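Local coordinates for protein signal recognition particle subunit SRP68 (Chaetomium thermophilum, PDB 4P3G) that binds and remodels SRP RNA through this RNA-binding domain, in the particle that probably targets nascent secretory and membrane proteins to the endoplasmic reticulum, at residues A[103-106]-A[107-111]; A[86-89]-A[90-93]; A[148-151]-A[152-156]; A[115-118]-A[119-123]. All coordinates share one frame; numbering follows the deposited sequence.

Contact 1: A[103-106]-A[107-111]; sequences GRTR and SHIVS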
ATOM      1  N   GLY A 103      23.252 -24.075   9.480  1.00128.79           N
ATOM      2  CA  GLY A 103      22.758 -23.991   8.115  1.00126.92           C
ATOM      3  C   GLY A 103      22.333 -25.384   7.658  1.00129.06           C
ATOM      4  O   GLY A 103      21.487 -25.519   6.770  1.00132.01           O
ATOM      5  N   ARG A 104      22.952 -26.414   8.247  1.00122.72           N
ATOM      6  CA  ARG A 104      22.587 -27.814   8.014  1.00119.16           C
ATOM      7  C   ARG A 104      21.158 -28.146   8.446  1.00121.04           C
ATOM      8  O   ARG A 104      20.367 -28.720   7.692  1.00117.03           O
ATOM      9  CB  ARG A 104      23.512 -28.719   8.829  1.00118.36           C
ATOM     10  CG  ARG A 104      23.092 -30.185   8.834  1.00122.05           C
ATOM     11  CD  ARG A 104      24.020 -31.078   9.678  1.00134.27           C
ATOM     12  NE  ARG A 104      23.595 -32.483   9.666  1.00139.35           N
ATOM     13  CZ  ARG A 104      23.941 -33.389   8.754  1.00143.35           C
ATOM     14  NH1 ARG A 104      24.782 -33.067   7.784  1.00147.30           N
ATOM     15  NH2 ARG A 104      23.490 -34.636   8.847  1.00143.06           N
ATOM     16  N   THR A 105      20.825 -27.723   9.657  1.00121.32           N
ATOM     17  CA  THR A 105      19.524 -27.983  10.238  1.00111.37           C
ATOM     18  C   THR A 105      18.494 -27.264   9.414  1.00100.30           C
ATOM     19  O   THR A 105      17.399 -27.771   9.207  1.00103.81           O
ATOM     20  CB  THR A 105      19.467 -27.554  11.711  1.00112.93           C
ATOM     21  OG1 THR A 105      20.318 -28.413  12.478  1.00119.84           O
ATOM     22  CG2 THR A 105      18.056 -27.664  12.258  1.00110.03           C
ATOM     23  N   ARG A 106      18.838 -26.071   8.950  1.00 93.49           N
ATOM     24  CA  ARG A 106      17.923 -25.327   8.093  1.00 89.39           C
ATOM     25  C   ARG A 106      17.649 -26.117   6.828  1.00 82.76           C
ATOM     26  O   ARG A 106      16.535 -26.124   6.334  1.00 76.48           O
ATOM     27  CB  ARG A 106      18.471 -23.944   7.742  1.00 90.39           C
ATOM     28  CG  ARG A 106      17.504 -23.154   6.879  1.00 91.24           C
ATOM     29  CD  ARG A 106      18.077 -21.798   6.510  1.00 95.45           C
ATOM     30  NE  ARG A 106      18.205 -20.989   7.713  1.00 98.75           N
ATOM     31  CZ  ARG A 106      17.210 -20.282   8.242  1.00100.61           C
ATOM     32  NH1 ARG A 106      16.016 -20.254   7.649  1.00 93.03           N
ATOM     33  NH2 ARG A 106      17.416 -19.584   9.354  1.00106.21           N
ATOM     34  N   SER A 107      18.674 -26.783   6.309  1.00 89.77           N
ATOM     35  CA  SER A 107      18.517 -27.543   5.080  1.00 96.53           C
ATOM     36  C   SER A 107      17.537 -28.697   5.254  1.00 97.05           C
ATOM     37  O   SER A 107      16.721 -28.956   4.367  1.00 94.92           O
ATOM     38  CB  SER A 107      19.859 -28.072   4.609  1.00109.33           C
ATOM     39  OG  SER A 107      19.664 -28.964   3.525  1.00119.52           O
ATOM     40  N   HIS A 108      17.622 -29.374   6.403  1.00100.63           N
ATOM     41  CA  HIS A 108      16.757 -30.511   6.734  1.00102.96           C
ATOM     42  C   HIS A 108      15.314 -30.041   6.974  1.00 92.98           C
ATOM     43  O   HIS A 108      14.348 -30.696   6.587  1.00 89.61           O
ATOM     44  CB  HIS A 108      17.300 -31.247   7.960  1.00111.95           C
ATOM     45  CG  HIS A 108      16.653 -32.570   8.217  1.00129.01           C
ATOM     46  ND1 HIS A 108      16.534 -33.111   9.476  1.00137.21           N
ATOM     47  CD2 HIS A 108      16.090 -33.479   7.370  1.00131.19           C
ATOM     48  CE1 HIS A 108      15.924 -34.284   9.406  1.00133.38           C
ATOM     49  NE2 HIS A 108      15.650 -34.526   8.134  1.00129.86           N
ATOM     50  N   ILE A 109      15.184 -28.902   7.641  1.00 84.24           N
ATOM     51  CA  ILE A 109      13.887 -28.279   7.856  1.00 79.23           C
ATOM     52  C   ILE A 109      13.231 -27.928   6.526  1.00 76.74           C
ATOM     53  O   ILE A 109      12.059 -28.185   6.315  1.00 79.49           O
ATOM     54  CB  ILE A 109      14.034 -27.024   8.711  1.00 70.42           C
ATOM     55  CG1 ILE A 109      14.351 -27.448  10.142  1.00 73.82           C
ATOM     56  CG2 ILE A 109      12.761 -26.232   8.696  1.00 65.48           C
ATOM     57  CD1 ILE A 109      14.518 -26.306  11.081  1.00 80.36           C
ATOM     58  N   VAL A 110      14.006 -27.358   5.621  1.00 76.68           N
ATOM     59  CA  VAL A 110      13.490 -27.008   4.318  1.00 77.54           C
ATOM     60  C   VAL A 110      13.106 -28.256   3.524  1.00 81.46           C
ATOM     61  O   VAL A 110      12.046 -28.265   2.900  1.00 84.35           O
ATOM     62  CB  VAL A 110      14.487 -26.146   3.553  1.00 79.44           C
ATOM     63  CG1 VAL A 110      14.099 -26.063   2.092  1.00 80.87           C
ATOM     64  CG2 VAL A 110      14.535 -24.749   4.173  1.00 72.71           C
ATOM     65  N   SER A 111      13.930 -29.311   3.597  1.00 82.22           N
ATOM     66  CA  SER A 111      13.658 -30.614   2.943  1.00 76.62           C
ATOM     67  C   SER A 111      12.304 -31.191   3.282  1.00 74.70           C
ATOM     68  O   SER A 111      11.640 -31.777   2.432  1.00 75.58           O
ATOM     69  CB  SER A 111      14.679 -31.662   3.350  1.00 79.72           C
ATOM     70  OG  SER A 111      15.946 -31.388   2.833  1.00 91.92           O
TER
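The carbonyl oxygen of S107, a residue whose own amide N donates back to G103 O, is gripped twice by S111. S111 N reaches S107 O at 2.9 Å and S111 OG donates to it at 3.0 Å, the two arriving from opposite faces of the carbonyl plane. Serine suits this place because its short arm can fold back onto the preceding turn. Straighter than the S107 N to G103 O bond is that from I109 N to T105 O (2.9 Å, 164°), and V110 N repeats the step to R106 O over the same length. I109 also lays its side chain over the acceptor it uses: with CG1 beside the backbone N (chi1 -72°), CG1 comes to 3.2 Å from T105 O, and CD1 meets T105 CG2 at 4.0 Å. The branched chains thus put methyl groups along one side of the first turns of helix 103-128, where T102 OG1 accepts the T105 amide N-H. Within this all-helical, TPR-like RNA-binding domain, helix 103-128 runs antiparallel to helix 71-93, whose A87 and M90 receive I109. H108 stands on the same flank, its ring nearly perpendicular to that of H86. R106 turns another way. Its CG is anti to the backbone N (chi1 -179°) and its chain bends at chi3, carrying the guanidinium beyond the helix: NH1 donates to E156 O, at the last turn of helix 136-156, and NH2 to T98 OG1. Near R106 CG, V110 CG2 lies 4.3 Å away, a looser hydrocarbon touch at the base of that charged arm.

Contact 2: A[86-89]-A[90-93]; sequences HAMA and MKAA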
ATOM      1  N   HIS A  86       7.601 -32.372  11.576  1.00 74.86           N
ATOM      2  CA  HIS A  86       9.008 -32.628  11.775  1.00 73.19           C
ATOM      3  C   HIS A  86       9.771 -31.314  11.576  1.00 76.73           C
ATOM      4  O   HIS A  86      10.660 -30.967  12.358  1.00 83.69           O
ATOM      5  CB  HIS A  86       9.469 -33.748  10.835  1.00 68.93           C
ATOM      6  CG  HIS A  86      10.861 -34.220  11.088  1.00 79.43           C
ATOM      7  ND1 HIS A  86      11.599 -33.831  12.185  1.00 83.99           N
ATOM      8  CD2 HIS A  86      11.671 -35.034  10.363  1.00 85.47           C
ATOM      9  CE1 HIS A  86      12.803 -34.371  12.120  1.00 88.00           C
ATOM     10  NE2 HIS A  86      12.870 -35.104  11.021  1.00 89.26           N
ATOM     11  N   ALA A  87       9.410 -30.578  10.532  1.00 75.49           N
ATOM     12  CA  ALA A  87      10.053 -29.305  10.251  1.00 76.21           C
ATOM     13  C   ALA A  87       9.781 -28.307  11.375  1.00 83.19           C
ATOM     14  O   ALA A  87      10.696 -27.605  11.810  1.00 88.24           O
ATOM     15  CB  ALA A  87       9.595 -28.761   8.937  1.00 70.38           C
HETATM   16  N   MSE A  88       8.546 -28.265  11.873  1.00 80.85           N
HETATM   17  CA  MSE A  88       8.191 -27.297  12.912  1.00 82.57           C
HETATM   18  C   MSE A  88       8.814 -27.628  14.247  1.00 87.99           C
HETATM   19  O   MSE A  88       9.094 -26.733  15.045  1.00 92.60           O
HETATM   20  CB  MSE A  88       6.680 -27.189  13.089  1.00 81.92           C
HETATM   21  CG  MSE A  88       5.949 -26.458  11.967  1.00 78.27           C
HETATM   22 SE   MSE A  88       6.597 -24.671  11.542  1.00 97.79          SE
HETATM   23  CE  MSE A  88       7.815 -25.051  10.053  1.00 64.67           C
ATOM     24  N   ALA A  89       9.016 -28.922  14.486  1.00 85.57           N
ATOM     25  CA  ALA A  89       9.635 -29.395  15.717  1.00 79.07           C
ATOM     26  C   ALA A  89      11.113 -29.022  15.815  1.00 82.44           C
ATOM     27  O   ALA A  89      11.574 -28.609  16.879  1.00 89.84           O
ATOM     28  CB  ALA A  89       9.465 -30.888  15.843  1.00 75.97           C
HETATM   29  N   MSE A  90      11.862 -29.170  14.726  1.00 74.70           N
HETATM   30  CA  MSE A  90      13.273 -28.778  14.745  1.00 83.98           C
HETATM   31  C   MSE A  90      13.407 -27.274  14.911  1.00 83.99           C
HETATM   32  O   MSE A  90      14.226 -26.782  15.686  1.00 87.92           O
HETATM   33  CB  MSE A  90      13.984 -29.222  13.477  1.00 79.07           C
HETATM   34  CG  MSE A  90      13.820 -30.688  13.213  1.00 78.06           C
HETATM   35 SE   MSE A  90      14.712 -31.253  11.595  1.00116.40          SE
HETATM   36  CE  MSE A  90      16.543 -30.998  12.150  1.00 85.72           C
ATOM     37  N   LYS A  91      12.583 -26.552  14.169  1.00 80.69           N
ATOM     38  CA  LYS A  91      12.550 -25.100  14.248  1.00 80.42           C
ATOM     39  C   LYS A  91      12.271 -24.667  15.689  1.00 83.03           C
ATOM     40  O   LYS A  91      12.841 -23.701  16.183  1.00 85.45           O
ATOM     41  CB  LYS A  91      11.485 -24.573  13.284  1.00 77.56           C
ATOM     42  CG  LYS A  91      11.420 -23.076  13.087  1.00 83.20           C
ATOM     43  CD  LYS A  91      10.310 -22.731  12.111  1.00 82.56           C
ATOM     44  CE  LYS A  91       9.913 -21.270  12.242  1.00 91.51           C
ATOM     45  NZ  LYS A  91      10.596 -20.324  11.272  1.00 99.08           N
ATOM     46  N   ALA A  92      11.385 -25.396  16.355  1.00 84.49           N
ATOM     47  CA  ALA A  92      11.008 -25.092  17.724  1.00 82.26           C
ATOM     48  C   ALA A  92      12.169 -25.311  18.676  1.00 90.08           C
ATOM     49  O   ALA A  92      12.349 -24.550  19.626  1.00 96.47           O
ATOM     50  CB  ALA A  92       9.831 -25.923  18.129  1.00 77.68           C
ATOM     51  N   ALA A  93      12.938 -26.372  18.445  1.00 91.41           N
ATOM     52  CA  ALA A  93      14.055 -26.682  19.328  1.00 96.44           C
ATOM     53  C   ALA A  93      15.055 -25.523  19.326  1.00110.71           C
ATOM     54  O   ALA A  93      15.557 -25.099  20.373  1.00118.04           O
ATOM     55  CB  ALA A  93      14.736 -27.981  18.889  1.00 91.03           C
TER
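A Met-aromatic contact between H86 and M90, one helical turn apart, sits in the last two turns of helix 71-93, on a largely surface-lying part of this all-helical fold. M90 is a selenomethionine, so selenium stands where sulfur would be. Its SE lies 4.3 Å from the centroid of the H86 ring and 38° off the ring normal, an oblique approach. The closest ring atom is H86 CE1, 3.7 Å from M90 SE. Methionine's long, flexible chain suits this place: with CG beside the backbone N (chi1 -54°), M90 follows the helix back toward the histidine, and CG passes 3.3 Å from H86 O, the same oxygen that accepts M90 N at 3.2 Å. On another side, the bent selenomethionine M88 lies alongside K91, CE meeting K91 CD at 4.0 Å. The lysine's aliphatic stem supplies the nonpolar surface there, while its NZ goes on to a salt bridge with E156 OE2. Alanines need little room: A92 CB rests 3.3 Å from M88 O. Around this turn, helix 103-128 covers M90 with T105 and H108, R112 and L113 of that helix meet A87, and helix 27-44 brings Y27 against M88 and A89 and R31 against H86.

Contact 3: A[148-151]-A[152-156]; sequences LLRG and AALFE. With PO4 (phosphate ion), chain E.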
ATOM      1  N   LEU A 148       0.049 -22.953   0.637  1.00 66.55           N
ATOM      2  CA  LEU A 148       0.384 -22.670   2.024  1.00 65.33           C
ATOM      3  C   LEU A 148       1.673 -23.389   2.426  1.00 68.91           C
ATOM      4  O   LEU A 148       2.575 -22.806   3.062  1.00 67.27           O
ATOM      5  CB  LEU A 148      -0.753 -23.133   2.933  1.00 63.01           C
ATOM      6  CG  LEU A 148      -0.609 -22.938   4.449  1.00 67.97           C
ATOM      7  CD1 LEU A 148      -0.848 -21.481   4.790  1.00 65.62           C
ATOM      8  CD2 LEU A 148      -1.513 -23.870   5.299  1.00 71.56           C
ATOM      9  N   LEU A 149       1.747 -24.671   2.093  1.00 65.98           N
ATOM     10  CA  LEU A 149       2.926 -25.425   2.458  1.00 63.80           C
ATOM     11  C   LEU A 149       4.107 -24.934   1.629  1.00 65.39           C
ATOM     12  O   LEU A 149       5.218 -24.817   2.141  1.00 64.45           O
ATOM     13  CB  LEU A 149       2.714 -26.930   2.261  1.00 64.00           C
ATOM     14  CG  LEU A 149       1.793 -27.605   3.264  1.00 60.70           C
ATOM     15  CD1 LEU A 149       1.918 -29.120   3.182  1.00 59.82           C
ATOM     16  CD2 LEU A 149       2.045 -27.093   4.652  1.00 65.71           C
ATOM     17  N   ARG A 150       3.872 -24.655   0.346  1.00 63.53           N
ATOM     18  CA  ARG A 150       4.958 -24.211  -0.522  1.00 65.70           C
ATOM     19  C   ARG A 150       5.472 -22.852  -0.035  1.00 66.77           C
ATOM     20  O   ARG A 150       6.660 -22.551  -0.137  1.00 68.13           O
ATOM     21  CB  ARG A 150       4.515 -24.148  -1.976  1.00 65.09           C
ATOM     22  CG  ARG A 150       5.555 -23.578  -2.917  1.00 56.98           C
ATOM     23  CD  ARG A 150       6.777 -24.400  -2.926  1.00 58.83           C
ATOM     24  NE  ARG A 150       6.507 -25.735  -3.445  1.00 67.37           N
ATOM     25  CZ  ARG A 150       7.400 -26.725  -3.431  1.00 74.60           C
ATOM     26  NH1 ARG A 150       8.610 -26.503  -2.927  1.00 76.39           N
ATOM     27  NH2 ARG A 150       7.091 -27.924  -3.924  1.00 74.57           N
ATOM     28  N   GLY A 151       4.561 -22.029   0.481  1.00 63.87           N
ATOM     29  CA  GLY A 151       4.945 -20.767   1.080  1.00 61.90           C
ATOM     30  C   GLY A 151       5.849 -20.944   2.297  1.00 67.11           C
ATOM     31  O   GLY A 151       6.852 -20.238   2.437  1.00 78.44           O
ATOM     32  N   ALA A 152       5.501 -21.883   3.170  1.00 61.53           N
ATOM     33  CA  ALA A 152       6.285 -22.176   4.363  1.00 56.74           C
ATOM     34  C   ALA A 152       7.689 -22.629   3.986  1.00 63.79           C
ATOM     35  O   ALA A 152       8.684 -22.229   4.594  1.00 65.42           O
ATOM     36  CB  ALA A 152       5.601 -23.238   5.181  1.00 53.53           C
ATOM     37  N   ALA A 153       7.772 -23.471   2.969  1.00 63.86           N
ATOM     38  CA  ALA A 153       9.061 -23.987   2.578  1.00 62.84           C
ATOM     39  C   ALA A 153       9.996 -22.864   2.126  1.00 69.78           C
ATOM     40  O   ALA A 153      11.111 -22.766   2.629  1.00 74.28           O
ATOM     41  CB  ALA A 153       8.897 -25.044   1.502  1.00 59.64           C
ATOM     42  N   LEU A 154       9.538 -21.993   1.223  1.00 73.27           N
ATOM     43  CA  LEU A 154      10.400 -20.923   0.696  1.00 68.89           C
ATOM     44  C   LEU A 154      10.694 -19.858   1.755  1.00 66.23           C
ATOM     45  O   LEU A 154      11.771 -19.248   1.778  1.00 72.74           O
ATOM     46  CB  LEU A 154       9.779 -20.288  -0.534  1.00 65.07           C
ATOM     47  CG  LEU A 154       9.616 -21.192  -1.756  1.00 56.23           C
ATOM     48  CD1 LEU A 154       8.548 -20.609  -2.681  1.00 49.66           C
ATOM     49  CD2 LEU A 154      10.954 -21.392  -2.473  1.00 51.03           C
ATOM     50  N   PHE A 155       9.738 -19.652   2.644  1.00 53.98           N
ATOM     51  CA  PHE A 155       9.950 -18.745   3.765  1.00 57.69           C
ATOM     52  C   PHE A 155      11.120 -19.231   4.666  1.00 77.89           C
ATOM     53  O   PHE A 155      11.940 -18.421   5.114  1.00 78.51           O
ATOM     54  CB  PHE A 155       8.659 -18.646   4.560  1.00 53.51           C
ATOM     55  CG  PHE A 155       8.721 -17.716   5.713  1.00 59.52           C
ATOM     56  CD1 PHE A 155       9.211 -18.162   6.946  1.00 60.63           C
ATOM     57  CD2 PHE A 155       8.238 -16.415   5.608  1.00 61.67           C
ATOM     58  CE1 PHE A 155       9.265 -17.308   8.050  1.00 61.56           C
ATOM     59  CE2 PHE A 155       8.274 -15.543   6.707  1.00 61.40           C
ATOM     60  CZ  PHE A 155       8.792 -15.990   7.930  1.00 66.38           C
ATOM     61  N   GLU A 156      11.194 -20.540   4.927  1.00 71.68           N
ATOM     62  CA  GLU A 156      12.269 -21.107   5.735  1.00 68.71           C
ATOM     63  C   GLU A 156      13.622 -21.072   5.008  1.00 68.47           C
ATOM     64  O   GLU A 156      14.685 -20.945   5.629  1.00 69.89           O
ATOM     65  CB  GLU A 156      11.925 -22.533   6.133  1.00 75.39           C
ATOM     66  CG  GLU A 156      10.842 -22.616   7.197  1.00 85.33           C
ATOM     67  CD  GLU A 156      11.185 -21.861   8.461  1.00 92.42           C
ATOM     68  OE1 GLU A 156      12.331 -22.020   8.941  1.00101.18           O
ATOM     69  OE2 GLU A 156      10.311 -21.113   8.970  1.00 85.80           O
TER
HETATM   70  P   PO4 E 301      10.488 -28.994  -4.694  1.00142.27           P
HETATM   71  O1  PO4 E 301      10.150 -29.268  -3.250  1.00137.60           O
HETATM   72  O2  PO4 E 301       9.236 -28.578  -5.440  1.00142.09           O
HETATM   73  O3  PO4 E 301      11.060 -30.235  -5.340  1.00144.45           O
HETATM   74  O4  PO4 E 301      11.533 -27.903  -4.767  1.00146.55           O
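R150 and L154, one turn apart, meet through hydrocarbon: L154 CD1 comes to 4.2 Å from R150 CD, and L154 CG lies 3.6 Å from R150 O, over the oxygen that accepts the L154 amide N at 3.2 Å. Beyond this stem the arginine turns to polar partners, though it also packs on A117. CG starts anti to the backbone N (chi1 175°), then bends at chi2 and chi3 turn the guanidinium toward a bound phosphate ion, probably from the crystallisation liquor. NH1 donates to phosphate O1 at 3.2 Å (158°), with O1 at the edge of the guanidinium and in its plane. NH2 adds weak bonds to O2 and O1, the first at 2.7 Å but strongly bent. A second direct partner helps position the group: NE forms a salt bridge with E121 OE2, so the arginine is shared between a carboxylate and the anion, a pairing that probably fixes its rotation. Small residues follow in the next turn. G151 is buried and adds no side-chain bulk; F155 N binds G151 O at 3.0 Å, and A153 packs on L113. F155 itself swings outward to an edge-to-face meeting with W160. The whole segment thus lies between helices: R150 and A153 face helix 103-128, L149 reaches A80 and W84 of helix 71-93, and A152 and L154 rest on Y167, A162 and C163 of helix 160-181.

Contact 4: A[115-118]-A[119-123]; sequences KGAR and IAEKL. With PO4 (phosphate ion), chain E.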
ATOM      1  N   LYS A 115       9.119 -31.405   0.809  1.00 81.44           N
ATOM      2  CA  LYS A 115       8.480 -32.701   0.623  1.00 76.05           C
ATOM      3  C   LYS A 115       6.978 -32.619   0.886  1.00 73.38           C
ATOM      4  O   LYS A 115       6.169 -33.136   0.123  1.00 74.67           O
ATOM      5  CB  LYS A 115       9.085 -33.730   1.557  1.00 81.28           C
ATOM      6  CG  LYS A 115       8.457 -35.092   1.354  1.00 88.90           C
ATOM      7  CD  LYS A 115       8.844 -36.040   2.430  1.00 95.27           C
ATOM      8  CE  LYS A 115       8.217 -37.382   2.194  1.00 97.17           C
ATOM      9  NZ  LYS A 115       8.594 -38.258   3.314  1.00100.24           N
ATOM     10  N   GLY A 116       6.603 -31.957   1.969  1.00 71.65           N
ATOM     11  CA  GLY A 116       5.200 -31.773   2.271  1.00 75.66           C
ATOM     12  C   GLY A 116       4.501 -30.992   1.159  1.00 83.02           C
ATOM     13  O   GLY A 116       3.357 -31.310   0.797  1.00 87.34           O
ATOM     14  N   ALA A 117       5.179 -29.978   0.610  1.00 82.06           N
ATOM     15  CA  ALA A 117       4.620 -29.186  -0.488  1.00 76.66           C
ATOM     16  C   ALA A 117       4.371 -30.075  -1.702  1.00 77.95           C
ATOM     17  O   ALA A 117       3.275 -30.073  -2.265  1.00 82.92           O
ATOM     18  CB  ALA A 117       5.549 -28.065  -0.856  1.00 74.80           C
ATOM     19  N   ARG A 118       5.374 -30.867  -2.074  1.00 72.70           N
ATOM     20  CA  ARG A 118       5.253 -31.751  -3.228  1.00 75.18           C
ATOM     21  C   ARG A 118       4.060 -32.698  -3.063  1.00 83.15           C
ATOM     22  O   ARG A 118       3.297 -32.920  -4.005  1.00 88.02           O
ATOM     23  CB  ARG A 118       6.532 -32.569  -3.404  1.00 72.53           C
ATOM     24  CG  ARG A 118       7.664 -31.803  -4.006  1.00 74.45           C
ATOM     25  CD  ARG A 118       8.816 -32.694  -4.438  1.00 81.68           C
ATOM     26  NE  ARG A 118       9.384 -33.449  -3.324  1.00 88.96           N
ATOM     27  CZ  ARG A 118      10.401 -33.027  -2.579  1.00 92.08           C
ATOM     28  NH1 ARG A 118      10.935 -31.841  -2.808  1.00 93.75           N
ATOM     29  NH2 ARG A 118      10.866 -33.772  -1.588  1.00 93.58           N
ATOM     30  N   ILE A 119       3.870 -33.223  -1.856  1.00 80.73           N
ATOM     31  CA  ILE A 119       2.772 -34.149  -1.636  1.00 86.32           C
ATOM     32  C   ILE A 119       1.434 -33.438  -1.784  1.00 81.03           C
ATOM     33  O   ILE A 119       0.532 -33.939  -2.452  1.00 79.62           O
ATOM     34  CB  ILE A 119       2.875 -34.835  -0.235  1.00 68.48           C
ATOM     35  CG1 ILE A 119       4.046 -35.803  -0.226  1.00 65.03           C
ATOM     36  CG2 ILE A 119       1.589 -35.610   0.114  1.00 61.11           C
ATOM     37  CD1 ILE A 119       4.539 -36.093   1.175  1.00 68.90           C
ATOM     38  N   ALA A 120       1.320 -32.258  -1.187  1.00 80.24           N
ATOM     39  CA  ALA A 120       0.078 -31.500  -1.251  1.00 72.19           C
ATOM     40  C   ALA A 120      -0.182 -31.011  -2.655  1.00 70.29           C
ATOM     41  O   ALA A 120      -1.333 -30.908  -3.072  1.00 75.73           O
ATOM     42  CB  ALA A 120       0.101 -30.346  -0.290  1.00 65.89           C
ATOM     43  N   GLU A 121       0.882 -30.690  -3.382  1.00 66.53           N
ATOM     44  CA  GLU A 121       0.704 -30.178  -4.737  1.00 74.23           C
ATOM     45  C   GLU A 121       0.136 -31.261  -5.639  1.00 73.43           C
ATOM     46  O   GLU A 121      -0.772 -31.007  -6.441  1.00 75.82           O
ATOM     47  CB  GLU A 121       2.015 -29.618  -5.307  1.00 76.23           C
ATOM     48  CG  GLU A 121       2.391 -28.269  -4.712  1.00 81.98           C
ATOM     49  CD  GLU A 121       3.829 -27.848  -5.005  1.00 89.13           C
ATOM     50  OE1 GLU A 121       4.571 -28.627  -5.642  1.00 89.32           O
ATOM     51  OE2 GLU A 121       4.200 -26.717  -4.612  1.00 91.52           O
ATOM     52  N   LYS A 122       0.643 -32.477  -5.479  1.00 65.54           N
ATOM     53  CA  LYS A 122       0.148 -33.586  -6.260  1.00 69.19           C
ATOM     54  C   LYS A 122      -1.303 -33.892  -5.891  1.00 71.47           C
ATOM     55  O   LYS A 122      -2.085 -34.362  -6.732  1.00 77.03           O
ATOM     56  CB  LYS A 122       1.019 -34.821  -6.062  1.00 73.44           C
ATOM     57  CG  LYS A 122       2.437 -34.656  -6.543  1.00 83.41           C
ATOM     58  CD  LYS A 122       3.107 -36.016  -6.708  1.00 97.96           C
ATOM     59  CE  LYS A 122       4.279 -35.946  -7.687  1.00108.16           C
ATOM     60  NZ  LYS A 122       5.373 -35.049  -7.205  1.00111.13           N
ATOM     61  N   LEU A 123      -1.660 -33.632  -4.637  1.00 65.93           N
ATOM     62  CA  LEU A 123      -3.021 -33.881  -4.177  1.00 72.16           C
ATOM     63  C   LEU A 123      -3.977 -32.906  -4.840  1.00 76.82           C
ATOM     64  O   LEU A 123      -5.082 -33.290  -5.235  1.00 80.28           O
ATOM     65  CB  LEU A 123      -3.119 -33.753  -2.656  1.00 69.92           C
ATOM     66  CG  LEU A 123      -4.553 -33.768  -2.112  1.00 66.48           C
ATOM     67  CD1 LEU A 123      -5.249 -35.057  -2.473  1.00 72.13           C
ATOM     68  CD2 LEU A 123      -4.586 -33.527  -0.611  1.00 61.88           C
TER
HETATM   69  P   PO4 E 301      10.488 -28.994  -4.694  1.00142.27           P
HETATM   70  O1  PO4 E 301      10.150 -29.268  -3.250  1.00137.60           O
HETATM   71  O2  PO4 E 301       9.236 -28.578  -5.440  1.00142.09           O
HETATM   72  O3  PO4 E 301      11.060 -30.235  -5.340  1.00144.45           O
HETATM   73  O4  PO4 E 301      11.533 -27.903  -4.767  1.00146.55           O
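K115 and I119 lie side by side on one flank of helix 103-128, I119 CD1 being 4.0 Å from both CG and CE of the lysine. K115 is extended throughout, so its methylenes offer a long nonpolar edge to the isoleucine before the amine leaves for the surface. The close-packed side continues inward through G116, A117 and A120, whose small size suits a buried helix face. G116 O accepts A120 N at 3.0 Å, and the E121 amide N reaches A117 O at 2.7 Å, nearly along the C=O axis. E121 CG then lies 3.2 Å from that oxygen, and the carboxylate goes on to R150 of helix 136-156, while I119 meets Q76, T79 and A80 of helix 71-93. The outer side is looser and charged. R118 and K122 are exposed; K122 touches back through CG, 3.2 Å from R118 O. In R118, CG starts beside the backbone N and the chain bends at chi3 (-60°), together bringing the guanidinium back over K115, with K115 CA 3.4 Å above one face, offset toward its rim. The phosphate sits at the edge of the same group, its phosphorus in the plane, held by weak bonds from R118 NH1 to O1 and O3, the former 2.7 Å long. With R150 binding the same ion, two arginines on adjacent antiparallel helices of the TPR-like fold form an anion site, consistent with a surface that recognises an RNA backbone.

Contacts 1 and 4 are successive parts of helix 103-128, with about 18 Å between centres; contact 2 lies on the preceding helix 71-93 and contact 3 on the following helix 136-156. Measured from contact centre to chain centre, contacts 3 and 4 sit near the middle, at about 8 and about 9 Å, whereas 1 and 2 lie at about 17 and about 15 Å. Contact 2 is the surface case, the others being partly buried. Chemistry follows place: contacts 1 and 2 join through histidine rings, selenium and methyl groups, while 3 and 4 share a salt bridge and one phosphate. The C-terminal end of contact 3 joins it to contacts 1 and 2 by polar bonds.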